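4-aminobutyrate transaminase (Acinetobacter baumannii, PDB 6WOP) probably catalyses the pyridoxal 5'-phosphate-dependent transfer of the amino group of 4-aminobutyrate to 2-oxoglutarate, as a class-III aminotransferase. Local coordinates at residues G41-V53 and Y373-G385. Sequence-based numbering, arbitrary orientation.
Sequences GNQFIDFAGGIAV and YAMENGLLLLTCG
I45 lies opposite L379 in a parallel strand pair: I45 N gives its hydrogen to G378 O at 2.7 Å and I45 O takes one from L380 N, while F47 N closes on L380 O with a more bent bond (136°). One water bridges Q43 O and G378 O, another F47 O and L382 N where the strands part. D46 OD1 accepts A48 N, closing an Asx turn, and also G49 N. Helix 364-376 stops before this pairing in a Schellman motif, with G378 at positive phi and L379 N bonded to A374 O. L379 CD1 sits squarely over one face of the F47 ring, 3.7 Å from its centroid. L379 CG lies anti to the backbone N (chi1 177°), which carries that methyl across to the ring. On the other sheet face, L380 CD2 meets A48 CB at 3.9 Å. M375 SD makes an oblique Met-aromatic contact with F44, 4.0 Å from CE2. Beyond the pairing, L382 CG packs on A48 CB. This is the one parallel pair in a mixed seven-stranded sheet, between strands 35-38 and 390-393, joining residues over 300 apart; helix 401-416 packs on I45 and L379, and V81 of the second subunit meets L382.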
loop_
_atom_site.group_PDB
_atom_site.type_symbol
_atom_site.label_atom_id
_atom_site.label_comp_id
_atom_site.label_asym_id
_atom_site.label_seq_id
_atom_site.Cartn_x
_atom_site.Cartn_y
_atom_site.Cartn_z
ATOM N N GLY A 41 -45.094 12.143 20.388
ATOM C CA GLY A 41 -46.243 12.430 19.548
ATOM C C GLY A 41 -46.057 13.594 18.593
ATOM O O GLY A 41 -46.943 13.823 17.750
ATOM N N ASN A 42 -44.951 14.342 18.710
ATOM C CA ASN A 42 -44.691 15.470 17.821
ATOM C C ASN A 42 -44.515 14.967 16.396
ATOM O O ASN A 42 -43.886 13.943 16.154
ATOM C CB ASN A 42 -43.427 16.225 18.232
ATOM C CG ASN A 42 -43.508 16.771 19.648
ATOM O OD1 ASN A 42 -44.411 17.535 19.968
ATOM N ND2 ASN A 42 -42.579 16.357 20.500
ATOM N N GLN A 43 -45.047 15.713 15.452
ATOM C CA GLN A 43 -45.021 15.334 14.046
ATOM C C GLN A 43 -43.942 16.139 13.324
ATOM O O GLN A 43 -43.814 17.354 13.547
ATOM C CB GLN A 43 -46.398 15.645 13.444
ATOM C CG GLN A 43 -46.922 14.603 12.525
ATOM C CD GLN A 43 -48.375 14.857 12.112
ATOM O OE1 GLN A 43 -49.329 14.527 12.832
ATOM N NE2 GLN A 43 -48.527 15.511 10.973
ATOM N N PHE A 44 -43.182 15.467 12.448
ATOM C CA PHE A 44 -42.141 16.095 11.635
ATOM C C PHE A 44 -42.403 15.830 10.162
ATOM O O PHE A 44 -42.833 14.733 9.785
ATOM C CB PHE A 44 -40.761 15.571 11.977
ATOM C CG PHE A 44 -40.297 15.987 13.316
ATOM C CD1 PHE A 44 -40.585 15.205 14.413
ATOM C CD2 PHE A 44 -39.593 17.197 13.496
ATOM C CE1 PHE A 44 -40.185 15.586 15.664
ATOM C CE2 PHE A 44 -39.181 17.576 14.757
ATOM C CZ PHE A 44 -39.476 16.776 15.845
ATOM N N ILE A 45 -42.211 16.843 9.334
ATOM C CA ILE A 45 -42.313 16.631 7.895
ATOM C C ILE A 45 -40.930 16.179 7.476
ATOM O O ILE A 45 -39.941 16.818 7.829
ATOM C CB ILE A 45 -42.739 17.913 7.156
ATOM C CG1 ILE A 45 -44.162 18.319 7.549
ATOM C CG2 ILE A 45 -42.486 17.795 5.619
ATOM C CD1 ILE A 45 -44.591 19.762 7.119
ATOM N N ASP A 46 -40.857 15.115 6.723
ATOM C CA ASP A 46 -39.562 14.508 6.412
ATOM C C ASP A 46 -39.022 15.068 5.093
ATOM O O ASP A 46 -39.434 14.633 4.011
ATOM C CB ASP A 46 -39.756 12.988 6.356
ATOM C CG ASP A 46 -38.475 12.255 6.021
ATOM O OD1 ASP A 46 -37.387 12.881 6.137
ATOM O OD2 ASP A 46 -38.570 11.044 5.616
ATOM N N PHE A 47 -38.052 15.979 5.162
ATOM C CA PHE A 47 -37.278 16.319 3.970
ATOM C C PHE A 47 -35.913 15.616 3.937
ATOM O O PHE A 47 -34.997 16.092 3.246
ATOM C CB PHE A 47 -37.030 17.820 3.879
ATOM C CG PHE A 47 -38.210 18.639 3.296
ATOM C CD1 PHE A 47 -39.472 18.075 3.137
ATOM C CD2 PHE A 47 -38.023 19.967 2.929
ATOM C CE1 PHE A 47 -40.567 18.823 2.625
ATOM C CE2 PHE A 47 -39.104 20.703 2.387
ATOM C CZ PHE A 47 -40.375 20.136 2.253
ATOM N N ALA A 48 -35.755 14.527 4.682
ATOM C CA ALA A 48 -34.499 13.770 4.720
ATOM C C ALA A 48 -34.581 12.431 4.030
ATOM O O ALA A 48 -33.573 11.969 3.481
ATOM C CB ALA A 48 -34.066 13.512 6.173
ATOM N N GLY A 49 -35.728 11.773 4.108
ATOM C CA GLY A 49 -35.881 10.504 3.436
ATOM C C GLY A 49 -34.886 9.470 3.919
ATOM O O GLY A 49 -34.457 8.621 3.131
ATOM N N GLY A 50 -34.484 9.533 5.189
ATOM C CA GLY A 50 -33.452 8.607 5.665
ATOM C C GLY A 50 -32.156 8.743 4.893
ATOM O O GLY A 50 -31.392 7.775 4.808
ATOM N N ILE A 51 -31.885 9.937 4.342
ATOM C CA ILE A 51 -30.757 10.266 3.463
ATOM C C ILE A 51 -30.947 9.558 2.136
ATOM O O ILE A 51 -30.131 8.665 1.787
ATOM C CB ILE A 51 -29.353 9.900 3.995
ATOM C CG1 ILE A 51 -29.156 10.179 5.499
ATOM C CG2 ILE A 51 -28.324 10.683 3.212
ATOM C CD1 ILE A 51 -27.748 9.607 5.993
ATOM N N ALA A 52 -32.024 9.915 1.427
ATOM C CA ALA A 52 -32.272 9.521 0.026
ATOM C C ALA A 52 -32.624 8.050 -0.109
ATOM O O ALA A 52 -32.590 7.500 -1.213
ATOM C CB ALA A 52 -31.032 9.866 -0.844
ATOM N N VAL A 53 -33.025 7.409 0.990
ATOM C CA VAL A 53 -33.419 5.994 0.991
ATOM C C VAL A 53 -34.909 5.806 0.748
ATOM O O VAL A 53 -35.340 4.694 0.363
ATOM C CB VAL A 53 -32.999 5.325 2.326
ATOM C CG1 VAL A 53 -33.442 3.868 2.389
ATOM C CG2 VAL A 53 -31.447 5.403 2.487
ATOM N N TYR A 373 -34.320 26.087 13.187
ATOM C CA TYR A 373 -35.674 26.630 13.164
ATOM C C TYR A 373 -36.646 25.603 12.613
ATOM O O TYR A 373 -37.755 25.433 13.140
ATOM C CB TYR A 373 -35.746 27.869 12.306
ATOM C CG TYR A 373 -37.158 28.386 12.223
ATOM C CD1 TYR A 373 -38.040 27.921 11.256
ATOM C CD2 TYR A 373 -37.617 29.336 13.124
ATOM C CE1 TYR A 373 -39.322 28.378 11.188
ATOM C CE2 TYR A 373 -38.900 29.780 13.071
ATOM C CZ TYR A 373 -39.736 29.315 12.081
ATOM O OH TYR A 373 -41.019 29.764 11.998
ATOM N N ALA A 374 -36.265 24.958 11.510
ATOM C CA ALA A 374 -37.136 23.974 10.897
ATOM C C ALA A 374 -37.421 22.852 11.868
ATOM O O ALA A 374 -38.580 22.448 12.044
ATOM C CB ALA A 374 -36.520 23.434 9.612
ATOM N N MET A 375 -36.375 22.347 12.523
ATOM C CA MET A 375 -36.565 21.268 13.487
ATOM C C MET A 375 -37.538 21.687 14.588
ATOM O O MET A 375 -38.410 20.901 14.963
ATOM C CB MET A 375 -35.240 20.830 14.105
ATOM C CG MET A 375 -35.413 19.565 14.938
ATOM S SD MET A 375 -35.370 18.180 13.802
ATOM C CE MET A 375 -33.558 18.325 13.420
ATOM N N GLU A 376 -37.417 22.922 15.106
ATOM C CA GLU A 376 -38.363 23.297 16.162
ATOM C C GLU A 376 -39.751 23.554 15.614
ATOM O O GLU A 376 -40.713 23.532 16.386
ATOM C CB GLU A 376 -37.887 24.541 16.967
ATOM C CG GLU A 376 -36.374 24.555 17.224
ATOM C CD GLU A 376 -35.692 25.949 17.231
ATOM O OE1 GLU A 376 -34.495 26.057 16.879
ATOM O OE2 GLU A 376 -36.353 26.943 17.650
ATOM N N ASN A 377 -39.929 23.685 14.300
ATOM C CA ASN A 377 -41.281 23.849 13.772
ATOM C C ASN A 377 -41.748 22.663 12.923
ATOM O O ASN A 377 -42.640 22.813 12.079
ATOM C CB ASN A 377 -41.410 25.162 12.998
ATOM C CG ASN A 377 -41.315 26.357 13.905
ATOM O OD1 ASN A 377 -42.288 26.757 14.520
ATOM N ND2 ASN A 377 -40.125 26.888 14.051
ATOM N N GLY A 378 -41.217 21.469 13.196
ATOM C CA GLY A 378 -41.764 20.243 12.621
ATOM C C GLY A 378 -41.312 19.922 11.213
ATOM O O GLY A 378 -42.084 19.325 10.424
ATOM N N LEU A 379 -40.076 20.263 10.880
ATOM C CA LEU A 379 -39.515 20.047 9.549
ATOM C C LEU A 379 -38.084 19.523 9.693
ATOM O O LEU A 379 -37.239 20.172 10.291
ATOM C CB LEU A 379 -39.567 21.347 8.710
ATOM C CG LEU A 379 -38.919 21.146 7.334
ATOM C CD1 LEU A 379 -39.712 20.072 6.408
ATOM C CD2 LEU A 379 -38.684 22.502 6.662
ATOM N N LEU A 380 -37.815 18.327 9.171
ATOM C CA LEU A 380 -36.518 17.680 9.305
ATOM C C LEU A 380 -35.701 17.972 8.062
ATOM O O LEU A 380 -36.044 17.476 6.983
ATOM C CB LEU A 380 -36.709 16.166 9.467
ATOM C CG LEU A 380 -35.444 15.274 9.456
ATOM C CD1 LEU A 380 -34.487 15.687 10.564
ATOM C CD2 LEU A 380 -35.802 13.802 9.645
ATOM N N LEU A 381 -34.573 18.692 8.230
ATOM C CA LEU A 381 -33.691 19.124 7.147
ATOM C C LEU A 381 -32.286 18.583 7.333
ATOM O O LEU A 381 -31.779 18.569 8.459
ATOM C CB LEU A 381 -33.575 20.682 7.101
ATOM C CG LEU A 381 -34.835 21.476 6.713
ATOM C CD1 LEU A 381 -34.614 23.034 6.747
ATOM C CD2 LEU A 381 -35.257 20.983 5.328
ATOM N N LEU A 382 -31.638 18.196 6.220
ATOM C CA LEU A 382 -30.231 17.789 6.236
ATOM C C LEU A 382 -29.299 18.841 5.636
ATOM O O LEU A 382 -29.650 19.508 4.656
ATOM C CB LEU A 382 -30.032 16.507 5.450
ATOM C CG LEU A 382 -30.906 15.301 5.837
ATOM C CD1 LEU A 382 -30.676 14.238 4.787
ATOM C CD2 LEU A 382 -30.542 14.805 7.236
ATOM N N THR A 383 -28.070 18.901 6.166
ATOM C CA THR A 383 -27.004 19.706 5.557
ATOM C C THR A 383 -25.946 18.824 4.885
ATOM O O THR A 383 -25.958 17.594 4.967
ATOM C CB THR A 383 -26.327 20.625 6.575
ATOM O OG1 THR A 383 -25.746 19.839 7.630
ATOM C CG2 THR A 383 -27.337 21.671 7.130
ATOM N N CYS A 384 -25.032 19.457 4.165
ATOM C CA CYS A 384 -24.050 18.730 3.390
ATOM C C CYS A 384 -22.936 19.705 3.111
ATOM O O CYS A 384 -22.907 20.802 3.686
ATOM C CB CYS A 384 -24.616 18.212 2.070
ATOM S SG CYS A 384 -25.735 19.362 1.175
ATOM N N GLY A 385 -21.971 19.213 2.334
ATOM C CA GLY A 385 -21.003 20.112 1.725
ATOM C C GLY A 385 -19.722 20.144 2.516
ATOM O O GLY A 385 -19.703 19.925 3.736
HETATM O O HOH W 1 -44.795 18.993 11.181
HETATM O O HOH W 2 -33.275 18.378 3.997
#